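Local coordinates for periplasmic solute binding protein (Pectobacterium atrosepticum, PDB 4RY1), which probably binds a sugar in the periplasm and delivers it to an ABC-type importer, at residues A[3-15]-A[57-69]. Numbering follows the deposited sequence.
Sequences AEIRISWWGGNQR and QEPDVMRIDWNWL. With ACT (acetate ion), chain F.
The carbonyl oxygen of Q57 is gripped end-on by R6, whose NH1 and NH2 each lie 3.0 Å from Q57 O. The clamp lies beside the parallel pairing of strands 3-10 and 61-64 in the sheet of the N-terminal lobe of a periplasmic-binding-protein fold. Q57 O sits in the guanidinium plane; NH2 approaches it in the carbonyl plane, NH1 from well above that carbonyl plane. A bend at chi3 (55°) folds the arginine back so that one guanidinium face rests on P59 CA, while NE forms a salt bridge with E38 on the adjoining strand 33-40. Just before V61, the D60 side chain takes up R6 N in place of a backbone carbonyl: its OD1 accepts R6 N at 2.9 Å, on the anti side, somewhat out of the carboxylate plane, and also takes a bond from a water shared with E4 O. The backbone pairing proper consists of V61 N to R6 O, S8 N to V61 O and R63 N to S8 O. I7 and V61 lie side by side on one face of the sheet; on the other, S8 OG meets P59 CG and bonds to Y45.

Past the last rung, R63 runs extended from CG to NE across one face of the W10 indole, with CD 3.5 Å from the centroid of the six-membered ring, a CH-pi contact almost on the ring normal. Its guanidinium, an off-centre cation-pi partner of the indole, stacks on that of R15, planes 16° apart. An acetate, probably from crystallisation, may offset part of this paired positive charge, and with the glycerol at D65 is consistent with a ligand pocket here. R15 NH1 reaches both W10 O and acetate O, while R15 NH2 points almost straight at acetate OXT, 3.0 Å away.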
loop_
_atom_site.group_PDB
_atom_site.type_symbol
_atom_site.label_atom_id
_atom_site.label_comp_id
_atom_site.label_asym_id
_atom_site.label_seq_id
_atom_site.Cartn_x
_atom_site.Cartn_y
_atom_site.Cartn_z
ATOM N N ALA A 3 1.374 15.396 -31.783
ATOM C CA ALA A 3 0.942 15.930 -30.478
ATOM C C ALA A 3 1.741 15.268 -29.356
ATOM O O ALA A 3 1.992 14.092 -29.417
ATOM C CB ALA A 3 -0.529 15.690 -30.253
ATOM N N GLU A 4 2.080 16.020 -28.317
ATOM C CA GLU A 4 2.996 15.539 -27.275
ATOM C C GLU A 4 2.337 15.489 -25.890
ATOM O O GLU A 4 1.757 16.478 -25.416
ATOM C CB GLU A 4 4.272 16.397 -27.234
ATOM C CG GLU A 4 5.333 15.924 -26.245
ATOM C CD GLU A 4 6.554 16.826 -26.238
ATOM O OE1 GLU A 4 6.982 17.270 -25.151
ATOM O OE2 GLU A 4 7.084 17.099 -27.331
ATOM N N ILE A 5 2.451 14.321 -25.255
ATOM C CA ILE A 5 2.009 14.114 -23.883
ATOM C C ILE A 5 3.136 13.565 -23.015
ATOM O O ILE A 5 3.971 12.766 -23.451
ATOM C CB ILE A 5 0.742 13.255 -23.759
ATOM C CG1 ILE A 5 0.963 11.863 -24.299
ATOM C CG2 ILE A 5 -0.413 13.907 -24.524
ATOM C CD1 ILE A 5 -0.191 10.923 -24.000
ATOM N N ARG A 6 3.140 14.006 -21.773
ATOM C CA ARG A 6 4.139 13.612 -20.785
ATOM C C ARG A 6 3.483 12.702 -19.758
ATOM O O ARG A 6 2.315 12.890 -19.413
ATOM C CB ARG A 6 4.652 14.847 -20.053
ATOM C CG ARG A 6 5.433 15.807 -20.930
ATOM C CD ARG A 6 5.520 17.170 -20.275
ATOM N NE ARG A 6 6.093 17.049 -18.947
ATOM C CZ ARG A 6 5.828 17.866 -17.930
ATOM N NH1 ARG A 6 5.006 18.902 -18.084
ATOM N NH2 ARG A 6 6.368 17.624 -16.749
ATOM N N ILE A 7 4.208 11.677 -19.336
ATOM C CA ILE A 7 3.712 10.715 -18.310
ATOM C C ILE A 7 4.790 10.460 -17.264
ATOM O O ILE A 7 5.938 10.182 -17.609
ATOM C CB ILE A 7 3.205 9.376 -18.934
ATOM C CG1 ILE A 7 2.763 8.410 -17.844
ATOM C CG2 ILE A 7 4.239 8.761 -19.839
ATOM C CD1 ILE A 7 1.981 7.216 -18.374
ATOM N N SER A 8 4.416 10.607 -15.997
ATOM C CA SER A 8 5.284 10.268 -14.887
ATOM C C SER A 8 4.827 9.076 -14.071
ATOM O O SER A 8 3.626 8.824 -13.897
ATOM C CB SER A 8 5.497 11.459 -13.947
ATOM O OG SER A 8 4.315 11.848 -13.227
ATOM N N TRP A 9 5.807 8.385 -13.530
ATOM C CA TRP A 9 5.559 7.312 -12.575
ATOM C C TRP A 9 6.807 7.033 -11.739
ATOM O O TRP A 9 7.870 7.555 -12.033
ATOM C CB TRP A 9 5.081 6.009 -13.283
ATOM C CG TRP A 9 6.173 5.281 -14.043
ATOM C CD1 TRP A 9 6.971 4.292 -13.571
ATOM C CD2 TRP A 9 6.597 5.537 -15.378
ATOM N NE1 TRP A 9 7.841 3.885 -14.536
ATOM C CE2 TRP A 9 7.652 4.637 -15.657
ATOM C CE3 TRP A 9 6.190 6.431 -16.376
ATOM C CZ2 TRP A 9 8.330 4.624 -16.874
ATOM C CZ3 TRP A 9 6.862 6.415 -17.587
ATOM C CH2 TRP A 9 7.908 5.494 -17.837
ATOM N N TRP A 10 6.661 6.217 -10.704
ATOM C CA TRP A 10 7.796 5.731 -9.915
ATOM C C TRP A 10 7.812 4.216 -9.923
ATOM O O TRP A 10 6.809 3.560 -10.232
ATOM C CB TRP A 10 7.729 6.199 -8.455
ATOM C CG TRP A 10 6.615 5.560 -7.672
ATOM C CD1 TRP A 10 6.648 4.380 -6.995
ATOM C CD2 TRP A 10 5.299 6.061 -7.525
ATOM N NE1 TRP A 10 5.435 4.106 -6.455
ATOM C CE2 TRP A 10 4.587 5.146 -6.725
ATOM C CE3 TRP A 10 4.663 7.225 -7.947
ATOM C CZ2 TRP A 10 3.261 5.340 -6.388
ATOM C CZ3 TRP A 10 3.354 7.404 -7.614
ATOM C CH2 TRP A 10 2.662 6.486 -6.840
ATOM N N GLY A 11 8.928 3.671 -9.492
ATOM C CA GLY A 11 9.078 2.230 -9.312
ATOM C C GLY A 11 10.493 1.778 -9.590
ATOM O O GLY A 11 11.402 2.585 -9.694
ATOM N N GLY A 12 10.650 0.468 -9.671
ATOM C CA GLY A 12 11.933 -0.141 -9.951
ATOM C C GLY A 12 12.104 -0.386 -11.439
ATOM O O GLY A 12 11.189 -0.148 -12.246
ATOM N N ASN A 13 13.261 -0.934 -11.800
ATOM C CA ASN A 13 13.642 -1.054 -13.201
ATOM C C ASN A 13 12.742 -2.028 -13.975
ATOM O O ASN A 13 12.580 -1.883 -15.179
ATOM C CB ASN A 13 15.110 -1.435 -13.307
ATOM C CG ASN A 13 16.008 -0.311 -12.893
ATOM O OD1 ASN A 13 15.668 0.851 -13.072
ATOM N ND2 ASN A 13 17.179 -0.646 -12.397
ATOM N N GLN A 14 12.180 -3.026 -13.300
ATOM C CA GLN A 14 11.257 -3.953 -13.998
ATOM C C GLN A 14 9.983 -3.228 -14.387
ATOM O O GLN A 14 9.505 -3.374 -15.490
ATOM C CB GLN A 14 10.974 -5.208 -13.184
ATOM C CG GLN A 14 12.218 -6.032 -12.969
ATOM C CD GLN A 14 12.562 -6.924 -14.130
ATOM O OE1 GLN A 14 11.859 -6.959 -15.155
ATOM N NE2 GLN A 14 13.640 -7.677 -13.973
ATOM N N ARG A 15 9.438 -2.422 -13.486
ATOM C CA ARG A 15 8.285 -1.608 -13.830
ATOM C C ARG A 15 8.649 -0.593 -14.914
ATOM O O ARG A 15 7.846 -0.334 -15.815
ATOM C CB ARG A 15 7.687 -0.922 -12.577
ATOM C CG ARG A 15 6.501 -0.022 -12.917
ATOM C CD ARG A 15 5.921 0.671 -11.711
ATOM N NE ARG A 15 5.360 -0.236 -10.727
ATOM C CZ ARG A 15 5.225 0.025 -9.432
ATOM N NH1 ARG A 15 5.610 1.191 -8.934
ATOM N NH2 ARG A 15 4.665 -0.869 -8.624
ATOM N N GLN A 57 3.388 22.854 -14.022
ATOM C CA GLN A 57 4.426 22.159 -14.801
ATOM C C GLN A 57 4.268 20.620 -14.803
ATOM O O GLN A 57 5.134 19.915 -15.289
ATOM C CB GLN A 57 5.833 22.499 -14.289
ATOM C CG GLN A 57 6.199 23.973 -14.313
ATOM C CD GLN A 57 5.907 24.624 -15.640
ATOM O OE1 GLN A 57 4.973 25.414 -15.762
ATOM N NE2 GLN A 57 6.691 24.281 -16.652
ATOM N N GLU A 58 3.201 20.120 -14.204
ATOM C CA GLU A 58 3.037 18.678 -14.067
ATOM C C GLU A 58 2.795 17.987 -15.425
ATOM O O GLU A 58 2.290 18.594 -16.376
ATOM C CB GLU A 58 1.896 18.387 -13.106
ATOM C CG GLU A 58 0.499 18.732 -13.593
ATOM C CD GLU A 58 0.047 20.173 -13.342
ATOM O OE1 GLU A 58 0.888 21.102 -13.204
ATOM O OE2 GLU A 58 -1.173 20.355 -13.318
ATOM N N PRO A 59 3.137 16.696 -15.502
ATOM C CA PRO A 59 2.854 15.959 -16.713
ATOM C C PRO A 59 1.383 15.759 -16.987
ATOM O O PRO A 59 0.540 15.876 -16.104
ATOM C CB PRO A 59 3.523 14.611 -16.487
ATOM C CG PRO A 59 4.143 14.624 -15.154
ATOM C CD PRO A 59 3.727 15.864 -14.453
ATOM N N ASP A 60 1.084 15.435 -18.236
ATOM C CA ASP A 60 -0.308 15.202 -18.663
ATOM C C ASP A 60 -0.954 14.021 -17.940
ATOM O O ASP A 60 -2.137 14.056 -17.622
ATOM C CB ASP A 60 -0.376 14.972 -20.171
ATOM C CG ASP A 60 0.185 16.144 -20.950
ATOM O OD1 ASP A 60 1.412 16.193 -21.148
ATOM O OD2 ASP A 60 -0.606 17.043 -21.276
ATOM N N VAL A 61 -0.162 12.960 -17.784
ATOM C CA VAL A 61 -0.574 11.751 -17.062
ATOM C C VAL A 61 0.380 11.526 -15.900
ATOM O O VAL A 61 1.607 11.501 -16.080
ATOM C CB VAL A 61 -0.604 10.498 -17.956
ATOM C CG1 VAL A 61 -0.994 9.237 -17.161
ATOM C CG2 VAL A 61 -1.596 10.694 -19.075
ATOM N N MET A 62 -0.193 11.359 -14.709
ATOM C CA MET A 62 0.610 11.136 -13.500
ATOM C C MET A 62 0.178 9.857 -12.809
ATOM O O MET A 62 -1.009 9.659 -12.548
ATOM C CB MET A 62 0.385 12.271 -12.504
ATOM C CG MET A 62 0.806 13.654 -12.990
ATOM S SD MET A 62 -0.079 15.078 -12.183
ATOM C CE MET A 62 -1.558 15.016 -13.247
ATOM N N ARG A 63 1.139 9.038 -12.411
ATOM C CA ARG A 63 0.854 8.037 -11.374
ATOM C C ARG A 63 0.751 8.779 -10.032
ATOM O O ARG A 63 1.602 9.605 -9.722
ATOM C CB ARG A 63 1.922 6.968 -11.284
ATOM C CG ARG A 63 1.554 5.763 -10.428
ATOM C CD ARG A 63 2.771 4.906 -10.132
ATOM N NE ARG A 63 2.476 3.784 -9.242
ATOM C CZ ARG A 63 2.352 2.513 -9.616
ATOM N NH1 ARG A 63 2.484 2.176 -10.886
ATOM N NH2 ARG A 63 2.105 1.595 -8.683
ATOM N N ILE A 64 -0.290 8.480 -9.270
ATOM C CA ILE A 64 -0.474 9.060 -7.963
ATOM C C ILE A 64 -0.940 7.992 -6.989
ATOM O O ILE A 64 -1.535 6.993 -7.384
ATOM C CB ILE A 64 -1.471 10.226 -7.952
ATOM C CG1 ILE A 64 -2.860 9.777 -8.411
ATOM C CG2 ILE A 64 -0.957 11.414 -8.767
ATOM C CD1 ILE A 64 -3.939 10.813 -8.144
ATOM N N ASP A 65 -0.620 8.172 -5.722
ATOM C CA ASP A 65 -1.193 7.356 -4.669
ATOM C C ASP A 65 -2.596 7.868 -4.319
ATOM O O ASP A 65 -2.855 9.082 -4.297
ATOM C CB ASP A 65 -0.273 7.319 -3.436
ATOM C CG ASP A 65 0.388 5.954 -3.178
ATOM O OD1 ASP A 65 0.170 4.953 -3.890
ATOM O OD2 ASP A 65 1.170 5.892 -2.226
ATOM N N TRP A 66 -3.492 6.930 -4.004
ATOM C CA TRP A 66 -4.869 7.268 -3.596
ATOM C C TRP A 66 -4.910 8.223 -2.405
ATOM O O TRP A 66 -5.752 9.129 -2.324
ATOM C CB TRP A 66 -5.635 5.976 -3.312
ATOM C CG TRP A 66 -6.920 6.103 -2.580
ATOM C CD1 TRP A 66 -8.139 6.406 -3.105
ATOM C CD2 TRP A 66 -7.120 5.850 -1.197
ATOM N NE1 TRP A 66 -9.088 6.382 -2.110
ATOM C CE2 TRP A 66 -8.479 6.025 -0.935
ATOM C CE3 TRP A 66 -6.272 5.477 -0.147
ATOM C CZ2 TRP A 66 -9.015 5.838 0.329
ATOM C CZ3 TRP A 66 -6.806 5.291 1.100
ATOM C CH2 TRP A 66 -8.161 5.472 1.326
ATOM N N ASN A 67 -3.999 8.025 -1.479
ATOM C CA ASN A 67 -3.979 8.835 -0.267
ATOM C C ASN A 67 -3.434 10.236 -0.478
ATOM O O ASN A 67 -3.409 11.024 0.479
ATOM C CB ASN A 67 -3.221 8.084 0.809
ATOM C CG ASN A 67 -1.963 7.474 0.293
ATOM O OD1 ASN A 67 -1.995 6.525 -0.532
ATOM N ND2 ASN A 67 -0.855 7.977 0.745
ATOM N N TRP A 68 -3.067 10.562 -1.720
ATOM C CA TRP A 68 -2.694 11.935 -2.090
ATOM C C TRP A 68 -3.883 12.752 -2.563
ATOM O O TRP A 68 -3.759 13.972 -2.766
ATOM C CB TRP A 68 -1.608 11.993 -3.157
ATOM C CG TRP A 68 -0.353 11.273 -2.813
ATOM C CD1 TRP A 68 0.040 10.784 -1.590
ATOM C CD2 TRP A 68 0.667 10.916 -3.732
ATOM N NE1 TRP A 68 1.243 10.153 -1.705
ATOM C CE2 TRP A 68 1.665 10.240 -3.006
ATOM C CE3 TRP A 68 0.856 11.132 -5.106
ATOM C CZ2 TRP A 68 2.817 9.739 -3.613
ATOM C CZ3 TRP A 68 2.016 10.647 -5.701
ATOM C CH2 TRP A 68 2.966 9.947 -4.960
ATOM N N LEU A 69 -5.034 12.122 -2.733
ATOM C CA LEU A 69 -6.207 12.852 -3.201
ATOM C C LEU A 69 -6.676 13.949 -2.227
ATOM O O LEU A 69 -7.134 15.000 -2.679
ATOM C CB LEU A 69 -7.351 11.924 -3.602
ATOM C CG LEU A 69 -7.112 11.106 -4.866
ATOM C CD1 LEU A 69 -8.333 10.246 -5.153
ATOM C CD2 LEU A 69 -6.808 11.988 -6.066
HETATM C C ACT F . 5.633 0.107 -5.344
HETATM O O ACT F . 6.250 1.014 -5.951
HETATM O OXT ACT F . 4.496 -0.209 -5.729
HETATM C CH3 ACT F . 6.225 -0.619 -4.158
HETATM O O HOH W 1 2.717 17.957 -22.655
#